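Local coordinates for protein thioredoxin reductase (Clostridium acetobutylicum ATCC 824, PDB 6GNA) that probably reduces thioredoxin with electrons from ferredoxin, as an FAD-containing thioredoxin reductase of a family that works without pyridine nucleotides, at residues 171-176 with 187-192; 146-151 with 212-217; 134-139 with 157-162. One frame throughout, in Å; residues are numbered along the deposited sequence. Where two conformers were deposited one is given.

Contact 1 of 3, residues 171-176 with 187-192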
ATOM      1  N   TYR A 171      -7.707 -25.418 -33.723  1.00 24.76           N
ATOM      2  CA  TYR A 171      -8.981 -24.775 -33.444  1.00 24.53           C
ATOM      3  C   TYR A 171      -8.734 -23.602 -32.518  1.00 23.53           C
ATOM      4  O   TYR A 171      -7.931 -23.695 -31.584  1.00 24.11           O
ATOM      5  CB  TYR A 171      -9.928 -25.732 -32.717  1.00 25.47           C
ATOM      6  CG  TYR A 171     -10.279 -26.991 -33.472  1.00 26.30           C
ATOM      7  CD1 TYR A 171     -11.212 -26.967 -34.494  1.00 26.92           C
ATOM      8  CD2 TYR A 171      -9.705 -28.206 -33.139  1.00 27.54           C
ATOM      9  CE1 TYR A 171     -11.548 -28.122 -35.180  1.00 28.06           C
ATOM     10  CE2 TYR A 171     -10.036 -29.361 -33.812  1.00 28.12           C
ATOM     11  CZ  TYR A 171     -10.958 -29.313 -34.831  1.00 28.64           C
ATOM     12  OH  TYR A 171     -11.291 -30.472 -35.502  1.00 29.92           O
ATOM     13  N   TYR A 172      -9.449 -22.502 -32.760  1.00 23.31           N
ATOM     14  CA  TYR A 172      -9.399 -21.326 -31.893  1.00 22.57           C
ATOM     15  C   TYR A 172     -10.791 -21.041 -31.346  1.00 23.18           C
ATOM     16  O   TYR A 172     -11.731 -20.807 -32.111  1.00 23.56           O
ATOM     17  CB  TYR A 172      -8.855 -20.108 -32.631  1.00 22.19           C
ATOM     18  CG  TYR A 172      -8.583 -18.914 -31.734  1.00 22.30           C
ATOM     19  CD1 TYR A 172      -7.457 -18.889 -30.930  1.00 20.86           C
ATOM     20  CD2 TYR A 172      -9.434 -17.815 -31.699  1.00 22.96           C
ATOM     21  CE1 TYR A 172      -7.179 -17.829 -30.120  1.00 20.71           C
ATOM     22  CE2 TYR A 172      -9.159 -16.740 -30.875  1.00 24.00           C
ATOM     23  CZ  TYR A 172      -8.031 -16.765 -30.085  1.00 21.43           C
ATOM     24  OH  TYR A 172      -7.707 -15.724 -29.261  1.00 21.42           O
ATOM     25  N   VAL A 173     -10.909 -21.053 -30.027  1.00 22.77           N
ATOM     26  CA  VAL A 173     -12.160 -20.798 -29.319  1.00 23.34           C
ATOM     27  C   VAL A 173     -12.037 -19.429 -28.658  1.00 22.83           C
ATOM     28  O   VAL A 173     -11.420 -19.313 -27.592  1.00 22.36           O
ATOM     29  CB  VAL A 173     -12.434 -21.880 -28.265  1.00 23.85           C
ATOM     30  CG1 VAL A 173     -13.770 -21.654 -27.600  1.00 24.74           C
ATOM     31  CG2 VAL A 173     -12.408 -23.275 -28.888  1.00 24.44           C
ATOM     32  N   PRO A 174     -12.607 -18.377 -29.234  1.00 23.05           N
ATOM     33  CA  PRO A 174     -12.450 -17.043 -28.643  1.00 22.72           C
ATOM     34  C   PRO A 174     -13.325 -16.866 -27.416  1.00 23.35           C
ATOM     35  O   PRO A 174     -14.474 -17.313 -27.373  1.00 25.14           O
ATOM     36  CB  PRO A 174     -12.905 -16.116 -29.774  1.00 25.80           C
ATOM     37  CG  PRO A 174     -13.891 -16.937 -30.547  1.00 24.68           C
ATOM     38  CD  PRO A 174     -13.383 -18.348 -30.485  1.00 23.79           C
ATOM     39  N   ARG A 175     -12.779 -16.164 -26.423  1.00 24.14           N
ATOM     40  CA  ARG A 175     -13.522 -15.825 -25.209  1.00 24.99           C
ATOM     41  C   ARG A 175     -13.688 -14.320 -25.054  1.00 27.73           C
ATOM     42  O   ARG A 175     -13.808 -13.810 -23.937  1.00 27.81           O
ATOM     43  CB  ARG A 175     -12.845 -16.409 -23.976  1.00 25.42           C
ATOM     44  CG  ARG A 175     -12.464 -17.876 -24.133  1.00 33.12           C
ATOM     45  CD  ARG A 175     -13.661 -18.746 -24.444  1.00 28.75           C
ATOM     46  NE  ARG A 175     -14.654 -18.727 -23.372  1.00 33.93           N
ATOM     47  CZ  ARG A 175     -15.927 -18.369 -23.513  1.00 60.72           C
ATOM     48  NH1 ARG A 175     -16.409 -18.001 -24.694  1.00 51.00           N
ATOM     49  NH2 ARG A 175     -16.733 -18.389 -22.459  1.00 50.78           N
ATOM     50  N   TYR A 176     -13.676 -13.611 -26.174  1.00 23.90           N
ATOM     51  CA  TYR A 176     -13.898 -12.176 -26.234  1.00 24.41           C
ATOM     52  C   TYR A 176     -14.476 -11.890 -27.612  1.00 25.00           C
ATOM     53  O   TYR A 176     -14.339 -12.700 -28.536  1.00 27.78           O
ATOM     54  CB  TYR A 176     -12.591 -11.393 -26.056  1.00 25.35           C
ATOM     55  CG  TYR A 176     -11.541 -11.847 -27.032  1.00 23.44           C
ATOM     56  CD1 TYR A 176     -10.750 -12.944 -26.751  1.00 21.76           C
ATOM     57  CD2 TYR A 176     -11.366 -11.211 -28.256  1.00 24.21           C
ATOM     58  CE1 TYR A 176      -9.810 -13.395 -27.639  1.00 22.28           C
ATOM     59  CE2 TYR A 176     -10.412 -11.655 -29.159  1.00 23.60           C
ATOM     60  CZ  TYR A 176      -9.639 -12.748 -28.846  1.00 22.69           C
ATOM     61  OH  TYR A 176      -8.695 -13.228 -29.715  1.00 23.02           O
ATOM     62  N   GLU A 187      -9.204 -22.969 -37.597  1.00 25.68           N
ATOM     63  CA  GLU A 187     -10.661 -23.033 -37.570  1.00 26.12           C
ATOM     64  C   GLU A 187     -11.195 -22.352 -36.312  1.00 28.25           C
ATOM     65  O   GLU A 187     -10.902 -22.777 -35.185  1.00 25.18           O
ATOM     66  CB  GLU A 187     -11.165 -24.472 -37.633  1.00 26.93           C
ATOM     67  CG  GLU A 187     -12.684 -24.526 -37.593  1.00 27.57           C
ATOM     68  CD  GLU A 187     -13.242 -25.926 -37.724  1.00 54.37           C
ATOM     69  OE1 GLU A 187     -14.405 -26.128 -37.323  1.00 36.41           O
ATOM     70  OE2 GLU A 187     -12.530 -26.821 -38.221  1.00 30.59           O
ATOM     71  N   ILE A 188     -11.990 -21.307 -36.508  1.00 25.55           N
ATOM     72  CA  ILE A 188     -12.613 -20.594 -35.400  1.00 25.17           C
ATOM     73  C   ILE A 188     -13.854 -21.351 -34.958  1.00 33.65           C
ATOM     74  O   ILE A 188     -14.717 -21.691 -35.774  1.00 32.67           O
ATOM     75  CB  ILE A 188     -12.968 -19.156 -35.803  1.00 25.34           C
ATOM     76  CG1 ILE A 188     -11.713 -18.413 -36.277  1.00 28.07           C
ATOM     77  CG2 ILE A 188     -13.612 -18.440 -34.629  1.00 30.35           C
ATOM     78  CD1 ILE A 188     -11.998 -17.044 -36.898  1.00 36.31           C
ATOM     79  N   VAL A 189     -13.950 -21.587 -33.660  1.00 25.60           N
ATOM     80  CA  VAL A 189     -15.028 -22.363 -33.053  1.00 26.44           C
ATOM     81  C   VAL A 189     -15.722 -21.402 -32.091  1.00 26.80           C
ATOM     82  O   VAL A 189     -15.284 -21.203 -30.955  1.00 26.51           O
ATOM     83  CB  VAL A 189     -14.497 -23.612 -32.341  1.00 26.34           C
ATOM     84  CG1 VAL A 189     -15.609 -24.381 -31.645  1.00 27.38           C
ATOM     85  CG2 VAL A 189     -13.770 -24.511 -33.329  1.00 26.47           C
ATOM     86  N   LYS A 190     -16.791 -20.753 -32.559  1.00 36.02           N
ATOM     87  CA  LYS A 190     -17.535 -19.792 -31.740  1.00 35.80           C
ATOM     88  C   LYS A 190     -18.560 -20.557 -30.908  1.00 36.84           C
ATOM     89  O   LYS A 190     -19.753 -20.611 -31.212  1.00 45.66           O
ATOM     90  CB  LYS A 190     -18.196 -18.729 -32.611  1.00 48.24           C
ATOM     91  CG  LYS A 190     -17.261 -17.679 -33.189  1.00 64.62           C
ATOM     92  CD  LYS A 190     -18.067 -16.493 -33.720  1.00 64.49           C
ATOM     93  CE  LYS A 190     -17.225 -15.549 -34.558  1.00 77.18           C
ATOM     94  NZ  LYS A 190     -18.017 -14.378 -35.034  1.00 66.27           N
ATOM     95  N   ASP A 191     -18.064 -21.168 -29.839  1.00 28.47           N
ATOM     96  CA  ASP A 191     -18.874 -21.975 -28.941  1.00 31.44           C
ATOM     97  C   ASP A 191     -18.279 -21.807 -27.553  1.00 29.01           C
ATOM     98  O   ASP A 191     -17.174 -21.282 -27.396  1.00 30.62           O
ATOM     99  CB  ASP A 191     -18.861 -23.445 -29.367  1.00 37.33           C
ATOM    100  CG  ASP A 191     -20.005 -24.243 -28.774  1.00 47.34           C
ATOM    101  OD1 ASP A 191     -20.560 -23.834 -27.732  1.00 41.91           O
ATOM    102  OD2 ASP A 191     -20.342 -25.297 -29.350  1.00 40.70           O
ATOM    103  N   VAL A 192     -19.014 -22.260 -26.546  1.00 32.75           N
ATOM    104  CA  VAL A 192     -18.632 -22.081 -25.147  1.00 30.02           C
ATOM    105  C   VAL A 192     -17.950 -23.359 -24.670  1.00 29.87           C
ATOM    106  O   VAL A 192     -18.580 -24.427 -24.703  1.00 31.04           O
ATOM    107  CB  VAL A 192     -19.854 -21.771 -24.272  1.00 31.75           C
ATOM    108  CG1 VAL A 192     -19.445 -21.630 -22.811  1.00 33.25           C
ATOM    109  CG2 VAL A 192     -20.513 -20.512 -24.748  1.00 32.34           C
TER
HETATM  110  O   HOH W   1     -16.414 -18.724 -28.255  1.00 34.35           O
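The carbonyl oxygen of Tyr172 is met by two groups of segment 187-192: Val189 N donates a nearly straight bond to Tyr172 O (2.8 Å, 168° at the hydrogen), and Ile188 CA approaches the same oxygen through a CA-H...O contact. Tyr172 N in turn donates to Glu187 O, two residues before Val189, at 2.8 Å, so both backbone polar groups of Tyr172 are spent on this neighbour. These bonds join strand 169-174 to strand 186-188 in parallel, closing one edge of the five-stranded parallel sheet of a Rossmann-like domain; strand 146-151 lies along the far side of 169-174. Tyr171 and Glu187 project from one face of the sheet and run side by side. Their flat groups are not stacked: the ring and carboxylate planes are 68° apart, and Tyr171 CE1 comes to 3.5 Å from Glu187 OE2. With CG anti to the backbone N (chi1 180°) and an extended chain, Glu187 carries its carboxylate out along the ring to salt bridges with Lys169 through OE2 and Arg210 through OE1, which should favour the ionised form. Val189 CG2 packs against Tyr171 CD1 at 3.7 Å, and Val189 CB is met by Val173 CG2. Tyr172 leaves from the other face, where its hydroxyl donates to Tyr176 OH in the plane of the Tyr176 ring, and Tyr176 OH is in turn hydrogen-bonded to Glu157 OE2. Beyond the paired strands, Lys190 centres an inverse gamma turn and the two segments are held more indirectly. Val173 CG1 lies 3.4 Å from Asp191 O. A water donates both its hydrogens across the gap, to Pro174 O (2.6 Å) and to Asp191 O (2.8 Å).

Contact 2 of 3, residues 146-151 with 212-217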
ATOM      1  N   ILE A 146      -3.360 -32.472 -32.984  1.00 29.83           N
ATOM      2  CA  ILE A 146      -4.481 -31.540 -32.987  1.00 28.29           C
ATOM      3  C   ILE A 146      -4.380 -30.659 -31.752  1.00 27.69           C
ATOM      4  O   ILE A 146      -4.221 -31.163 -30.633  1.00 28.04           O
ATOM      5  CB  ILE A 146      -5.819 -32.294 -33.003  1.00 28.29           C
ATOM      6  CG1 ILE A 146      -5.905 -33.213 -34.230  1.00 30.13           C
ATOM      7  CG2 ILE A 146      -6.987 -31.313 -32.968  1.00 28.58           C
ATOM      8  CD1 ILE A 146      -7.057 -34.184 -34.171  1.00 39.41           C
ATOM      9  N   VAL A 147      -4.497 -29.349 -31.943  1.00 26.90           N
ATOM     10  CA  VAL A 147      -4.374 -28.385 -30.853  0.75 26.32           C
ATOM     11  C   VAL A 147      -5.592 -27.471 -30.840  1.00 27.28           C
ATOM     12  O   VAL A 147      -6.000 -26.947 -31.889  1.00 26.76           O
ATOM     13  CB  VAL A 147      -3.083 -27.552 -30.975  0.75 27.78           C
ATOM     14  CG1 VAL A 147      -3.032 -26.466 -29.904  0.75 37.85           C
ATOM     15  CG2 VAL A 147      -1.867 -28.459 -30.869  0.75 27.38           C
ATOM     16  N   THR A 148      -6.154 -27.262 -29.654  1.00 25.13           N
ATOM     17  CA  THR A 148      -7.243 -26.327 -29.433  1.00 24.35           C
ATOM     18  C   THR A 148      -6.741 -25.227 -28.511  1.00 24.06           C
ATOM     19  O   THR A 148      -6.198 -25.506 -27.433  1.00 24.66           O
ATOM     20  CB  THR A 148      -8.442 -27.039 -28.814  1.00 24.72           C
ATOM     21  OG1 THR A 148      -8.906 -28.038 -29.726  1.00 25.35           O
ATOM     22  CG2 THR A 148      -9.573 -26.065 -28.574  1.00 24.33           C
ATOM     23  N   ILE A 149      -6.913 -23.988 -28.936  1.00 23.44           N
ATOM     24  CA  ILE A 149      -6.555 -22.827 -28.127  1.00 23.17           C
ATOM     25  C   ILE A 149      -7.830 -22.127 -27.701  1.00 22.63           C
ATOM     26  O   ILE A 149      -8.633 -21.711 -28.548  1.00 23.05           O
ATOM     27  CB  ILE A 149      -5.639 -21.866 -28.891  1.00 23.02           C
ATOM     28  CG1 ILE A 149      -4.269 -22.521 -29.059  1.00 27.12           C
ATOM     29  CG2 ILE A 149      -5.518 -20.529 -28.161  1.00 24.58           C
ATOM     30  CD1 ILE A 149      -3.399 -21.804 -30.030  1.00 33.35           C
ATOM     31  N   VAL A 150      -7.992 -21.976 -26.391  1.00 22.74           N
ATOM     32  CA  VAL A 150      -9.066 -21.189 -25.796  1.00 22.36           C
ATOM     33  C   VAL A 150      -8.437 -19.837 -25.469  1.00 22.17           C
ATOM     34  O   VAL A 150      -7.636 -19.709 -24.541  1.00 23.49           O
ATOM     35  CB  VAL A 150      -9.667 -21.888 -24.577  1.00 26.70           C
ATOM     36  CG1 VAL A 150     -10.861 -21.121 -24.074  1.00 27.64           C
ATOM     37  CG2 VAL A 150     -10.077 -23.307 -24.937  1.00 24.80           C
ATOM     38  N   GLY A 151      -8.765 -18.832 -26.278  1.00 22.02           N
ATOM     39  CA  GLY A 151      -8.063 -17.556 -26.261  1.00 21.55           C
ATOM     40  C   GLY A 151      -8.865 -16.485 -25.542  1.00 23.40           C
ATOM     41  O   GLY A 151     -10.002 -16.199 -25.909  1.00 22.94           O
ATOM     42  N   LEU A 212     -14.725 -31.373 -29.766  1.00 31.83           N
ATOM     43  CA  LEU A 212     -13.531 -31.345 -30.602  1.00 30.71           C
ATOM     44  C   LEU A 212     -12.586 -32.439 -30.136  1.00 31.63           C
ATOM     45  O   LEU A 212     -12.135 -32.423 -28.986  1.00 31.37           O
ATOM     46  CB  LEU A 212     -12.815 -29.999 -30.488  1.00 29.16           C
ATOM     47  CG  LEU A 212     -13.589 -28.748 -30.887  1.00 28.57           C
ATOM     48  CD1 LEU A 212     -12.701 -27.527 -30.698  1.00 27.18           C
ATOM     49  CD2 LEU A 212     -14.071 -28.863 -32.320  1.00 35.10           C
ATOM     50  N   GLU A 213     -12.293 -33.393 -31.020  1.00 32.21           N
ATOM     51  CA  GLU A 213     -11.176 -34.298 -30.793  1.00 32.84           C
ATOM     52  C   GLU A 213      -9.897 -33.480 -30.833  1.00 31.60           C
ATOM     53  O   GLU A 213      -9.660 -32.741 -31.790  1.00 30.83           O
ATOM     54  CB  GLU A 213     -11.131 -35.371 -31.881  1.00 35.12           C
ATOM     55  CG  GLU A 213     -11.995 -36.558 -31.605  1.00 40.24           C
ATOM     56  CD  GLU A 213     -11.630 -37.736 -32.495  1.00 52.39           C
ATOM     57  OE1 GLU A 213     -11.251 -37.500 -33.661  1.00 75.89           O
ATOM     58  OE2 GLU A 213     -11.703 -38.889 -32.023  1.00103.07           O
ATOM     59  N   THR A 214      -9.090 -33.569 -29.779  1.00 31.54           N
ATOM     60  CA  THR A 214      -7.916 -32.715 -29.692  1.00 30.42           C
ATOM     61  C   THR A 214      -6.883 -33.377 -28.788  1.00 31.14           C
ATOM     62  O   THR A 214      -7.231 -34.094 -27.845  1.00 33.81           O
ATOM     63  CB  THR A 214      -8.288 -31.292 -29.226  1.00 28.92           C
ATOM     64  OG1 THR A 214      -7.178 -30.410 -29.423  1.00 27.89           O
ATOM     65  CG2 THR A 214      -8.708 -31.244 -27.743  1.00 29.01           C
ATOM     66  N   ASP A 215      -5.613 -33.168 -29.120  1.00 30.93           N
ATOM     67  CA  ASP A 215      -4.523 -33.701 -28.313  1.00 32.88           C
ATOM     68  C   ASP A 215      -4.041 -32.705 -27.267  1.00 31.45           C
ATOM     69  O   ASP A 215      -3.583 -33.110 -26.191  1.00 36.17           O
ATOM     70  CB  ASP A 215      -3.357 -34.115 -29.212  1.00 34.32           C
ATOM     71  CG  ASP A 215      -3.752 -35.164 -30.219  1.00 34.21           C
ATOM     72  OD1 ASP A 215      -4.120 -36.286 -29.798  1.00 40.25           O
ATOM     73  OD2 ASP A 215      -3.705 -34.871 -31.432  1.00 37.05           O
ATOM     74  N   GLY A 216      -4.137 -31.415 -27.553  1.00 29.04           N
ATOM     75  CA  GLY A 216      -3.780 -30.397 -26.588  1.00 28.66           C
ATOM     76  C   GLY A 216      -4.884 -29.369 -26.471  1.00 27.22           C
ATOM     77  O   GLY A 216      -5.607 -29.091 -27.425  1.00 27.27           O
ATOM     78  N   VAL A 217      -5.018 -28.818 -25.268  1.00 26.45           N
ATOM     79  CA  VAL A 217      -5.862 -27.660 -25.012  1.00 25.40           C
ATOM     80  C   VAL A 217      -5.001 -26.635 -24.301  1.00 25.47           C
ATOM     81  O   VAL A 217      -4.486 -26.906 -23.206  1.00 27.54           O
ATOM     82  CB  VAL A 217      -7.103 -27.990 -24.164  1.00 26.74           C
ATOM     83  CG1 VAL A 217      -7.874 -26.700 -23.816  1.00 27.35           C
ATOM     84  CG2 VAL A 217      -8.004 -28.986 -24.900  1.00 29.27           C
TER
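Residues 146-148 and 216-217 run parallel, Val147 pairing with Gly216 and Thr148 with Val217, within the five-stranded parallel sheet of the Rossmann-like domain. Strand 146-151 is the middle strand there, with 169-174 on its other side. Thr148 N donates to Gly216 O at 2.9 Å. Where the pairing begins, Ile146 O is gripped by two successive amides: Gly216 N lies in its carbonyl plane at 3.1 Å, whereas Asp215 N, 2.9 Å from Ile146 O, sits above that plane. Asp215 adds a third bond through its side chain. Its OD2 turns the anti lone pair to Ile146 N at 2.9 Å, and the bond is almost linear (175° at the hydrogen), so a carboxylate takes the place of a backbone carbonyl and both polar backbone groups of Ile146 are served. The Ile146 side chain lies against 213-214, with CG2 3.3 Å from Glu213 O. Deeper in, two threonine hydroxyls form a short chain of hydrogen bonds. Thr148 OG1 donates to Thr214 OG1 at 3.0 Å, the side chains crossing at about a right angle, and Thr214 OG1 donates its own hydrogen to Gly216 O. Thr214 holds OG1 anti to the backbone N (chi1 -168°) and beside the carbonyl carbon, within reach of both partners. Gly216 O therefore accepts from Thr148 N and Thr214 OG1, which arrive from opposite faces of its carbonyl plane. Apolar groups pack beside the pair: Leu212 CD1 touches both branches of Thr148, while Leu205 and Val202 of strand 202-207 touch Thr148 and Thr214 respectively. Further along, the side chains that meet are apolar, Val150 CG2 lying 4.2 Å from Val217 CG1.

Contact 3 of 3, residues 134-139 with 157-162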
ATOM      1  N   CYS A 134       0.861 -22.105 -22.200  1.00 25.93           N
ATOM      2  CA  CYS A 134       1.673 -21.460 -23.223  1.00 25.83           C
ATOM      3  C   CYS A 134       1.751 -22.382 -24.433  1.00 27.72           C
ATOM      4  O   CYS A 134       2.444 -23.407 -24.395  1.00 27.02           O
ATOM      5  CB  CYS A 134       3.070 -21.179 -22.689  1.00 25.88           C
ATOM      6  SG  CYS A 134       4.029 -20.238 -23.881  1.00 28.19           S
ATOM      7  N   ALA A 135       1.067 -22.006 -25.510  1.00 24.70           N
ATOM      8  CA  ALA A 135       1.035 -22.850 -26.698  1.00 26.19           C
ATOM      9  C   ALA A 135       2.367 -22.821 -27.436  1.00 26.68           C
ATOM     10  O   ALA A 135       2.877 -23.867 -27.854  1.00 27.50           O
ATOM     11  CB  ALA A 135      -0.104 -22.424 -27.622  1.00 27.23           C
ATOM     12  N   THR A 136       2.940 -21.634 -27.629  1.00 26.58           N
ATOM     13  CA  THR A 136       4.202 -21.542 -28.358  1.00 27.17           C
ATOM     14  C   THR A 136       5.325 -22.259 -27.617  1.00 28.14           C
ATOM     15  O   THR A 136       6.214 -22.840 -28.249  1.00 28.87           O
ATOM     16  CB  THR A 136       4.560 -20.078 -28.607  1.00 26.84           C
ATOM     17  OG1 THR A 136       4.634 -19.379 -27.359  1.00 26.74           O
ATOM     18  CG2 THR A 136       3.507 -19.404 -29.465  1.00 26.01           C
ATOM     19  N   CYS A 137       5.290 -22.237 -26.282  1.00 28.60           N
ATOM     20  CA  CYS A 137       6.296 -22.934 -25.488  1.00 37.25           C
ATOM     21  C   CYS A 137       6.272 -24.441 -25.757  1.00 29.83           C
ATOM     22  O   CYS A 137       7.325 -25.074 -25.906  1.00 37.03           O
ATOM     23  CB  CYS A 137       6.059 -22.648 -23.996  1.00 33.41           C
ATOM     24  SG  CYS A 137       5.928 -20.860 -23.465  1.00 40.39           S
ATOM     25  N   ASP A 138       5.079 -25.033 -25.838  1.00 29.39           N
ATOM     26  CA  ASP A 138       4.932 -26.474 -25.990  1.00 30.22           C
ATOM     27  C   ASP A 138       4.753 -26.896 -27.435  1.00 36.46           C
ATOM     28  O   ASP A 138       4.482 -28.073 -27.688  1.00 30.83           O
ATOM     29  CB  ASP A 138       3.739 -26.991 -25.175  1.00 32.05           C
ATOM     30  CG  ASP A 138       3.935 -26.837 -23.686  1.00 48.76           C
ATOM     31  OD1 ASP A 138       5.038 -26.427 -23.268  1.00 50.96           O
ATOM     32  OD2 ASP A 138       2.980 -27.130 -22.934  1.00 57.42           O
ATOM     33  N   ALA A 139       4.908 -25.973 -28.383  1.00 29.55           N
ATOM     34  CA  ALA A 139       4.522 -26.246 -29.767  1.00 29.44           C
ATOM     35  C   ALA A 139       5.191 -27.483 -30.333  1.00 30.53           C
ATOM     36  O   ALA A 139       4.490 -28.289 -30.969  1.00 30.59           O
ATOM     37  CB  ALA A 139       4.783 -25.020 -30.646  1.00 28.99           C
ATOM     38  N   GLU A 157      -4.288 -15.222 -30.413  1.00 21.65           N
ATOM     39  CA  GLU A 157      -4.434 -15.373 -31.861  1.00 21.59           C
ATOM     40  C   GLU A 157      -3.080 -15.596 -32.519  1.00 22.10           C
ATOM     41  O   GLU A 157      -2.949 -16.427 -33.422  1.00 22.35           O
ATOM     42  CB  GLU A 157      -5.114 -14.142 -32.466  1.00 21.20           C
ATOM     43  CG  GLU A 157      -6.513 -13.866 -31.932  1.00 21.63           C
ATOM     44  CD  GLU A 157      -7.121 -12.582 -32.466  1.00 23.51           C
ATOM     45  OE1 GLU A 157      -6.537 -11.996 -33.415  1.00 25.64           O
ATOM     46  OE2 GLU A 157      -8.165 -12.159 -31.919  1.00 24.62           O
ATOM     47  N   SER A 158      -2.055 -14.865 -32.074  1.00 22.35           N
ATOM     48  CA  SER A 158      -0.716 -15.068 -32.622  0.64 22.94           C
ATOM     49  C   SER A 158      -0.208 -16.468 -32.315  1.00 23.43           C
ATOM     50  O   SER A 158       0.479 -17.087 -33.135  1.00 23.92           O
ATOM     51  CB  SER A 158       0.246 -14.028 -32.041  0.64 23.17           C
ATOM     52  OG  SER A 158      -0.148 -12.712 -32.381  0.64 37.41           O
ATOM     53  N   GLU A 159      -0.526 -16.987 -31.135  1.00 23.38           N
ATOM     54  CA  GLU A 159      -0.058 -18.325 -30.803  1.00 23.92           C
ATOM     55  C   GLU A 159      -0.751 -19.356 -31.674  1.00 23.92           C
ATOM     56  O   GLU A 159      -0.121 -20.315 -32.122  1.00 24.52           O
ATOM     57  CB  GLU A 159      -0.292 -18.615 -29.321  1.00 23.95           C
ATOM     58  CG  GLU A 159       0.499 -17.690 -28.389  1.00 24.12           C
ATOM     59  CD  GLU A 159       0.642 -18.233 -26.994  1.00 24.46           C
ATOM     60  OE1 GLU A 159       0.872 -19.445 -26.860  1.00 24.92           O
ATOM     61  OE2 GLU A 159       0.540 -17.449 -26.021  1.00 24.36           O
ATOM     62  N   ALA A 160      -2.050 -19.176 -31.916  1.00 23.33           N
ATOM     63  CA  ALA A 160      -2.762 -20.066 -32.832  1.00 23.36           C
ATOM     64  C   ALA A 160      -2.127 -20.053 -34.217  1.00 23.71           C
ATOM     65  O   ALA A 160      -1.970 -21.105 -34.847  1.00 24.50           O
ATOM     66  CB  ALA A 160      -4.225 -19.633 -32.928  1.00 22.68           C
ATOM     67  N   ASN A 161      -1.792 -18.866 -34.724  1.00 23.54           N
ATOM     68  CA  ASN A 161      -1.172 -18.783 -36.043  1.00 23.96           C
ATOM     69  C   ASN A 161       0.151 -19.530 -36.072  1.00 25.77           C
ATOM     70  O   ASN A 161       0.470 -20.204 -37.060  1.00 26.19           O
ATOM     71  CB  ASN A 161      -0.976 -17.325 -36.451  1.00 23.71           C
ATOM     72  CG  ASN A 161      -2.284 -16.616 -36.700  1.00 23.03           C
ATOM     73  OD1 ASN A 161      -3.279 -17.247 -37.059  1.00 26.88           O
ATOM     74  ND2 ASN A 161      -2.298 -15.310 -36.477  1.00 22.71           N
ATOM     75  N   TYR A 162       0.949 -19.395 -35.014  1.00 24.99           N
ATOM     76  CA  TYR A 162       2.216 -20.110 -34.962  1.00 26.55           C
ATOM     77  C   TYR A 162       1.988 -21.615 -34.918  1.00 26.29           C
ATOM     78  O   TYR A 162       2.681 -22.378 -35.599  1.00 27.08           O
ATOM     79  CB  TYR A 162       3.017 -19.655 -33.739  1.00 28.68           C
ATOM     80  CG  TYR A 162       4.360 -20.337 -33.617  1.00 33.67           C
ATOM     81  CD1 TYR A 162       5.414 -19.986 -34.453  1.00 65.61           C
ATOM     82  CD2 TYR A 162       4.577 -21.336 -32.676  1.00 34.81           C
ATOM     83  CE1 TYR A 162       6.645 -20.609 -34.357  1.00 41.21           C
ATOM     84  CE2 TYR A 162       5.809 -21.970 -32.576  1.00 35.01           C
ATOM     85  CZ  TYR A 162       6.839 -21.598 -33.419  1.00 75.88           C
ATOM     86  OH  TYR A 162       8.070 -22.212 -33.331  1.00 60.34           O
TER
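Thr136 lays its methyl group across the aliphatic stem of Glu159, CG2 resting 3.6 Å from Glu159 CG, with the two side chains at about a right angle. Past this contact Glu159 runs on, extended beyond CG, and brings OE1 to the backbone that follows Cys134. Thr136 N donates to Glu159 OE1 at 3.1 Å, coming from the anti side and 32° out of the carboxylate plane. Ala135 N, 2.9 Å from the same oxygen, makes a weak, bent bond (127° at the hydrogen). One carboxylate oxygen thus collects two consecutive amides, while the other, OE2, lies close to the carboxylate of Glu155, a like-charged neighbour. One turn further along helix 155-163, the Tyr162 ring extends the contact: its CD2 lies 3.9 Å from Thr136 CG2, and Ala139 CB meets CE2 at the ring edge, near the ring plane. Ala135 and Thr136 are the two residues enclosed by the disulfide, closed here with Cys134 SG and Cys137 SG 2.0 Å apart. This Cys-Ala-Thr-Cys sequence is the dithiol/disulfide motif of low-molecular-weight thioredoxin reductases, and probably the redox site here.

In the fold
All three contacts lie in the Rossmann-like domain that carries the disulfide, on the same side of the chain's centre. Contacts 1 and 2, about 10 Å apart between centres, share its parallel sheet through the adjacent strands 169-174 and 146-151; both segments of contact 1 fall in the sequence between those of contact 2. Contact 3 lies against one sheet face, its centre about 11 Å from that of contact 2 and 15 Å from that of contact 1, and its segments alternate with those of contact 2. Helix 155-163 joins the two strands as a beta-alpha-beta unit, with Ala160 packed on Ile149 and Tyr172. The disulfide segment is seated on the sheet partly through this helix and partly directly, Ala135 touching Ile149 and Phe218.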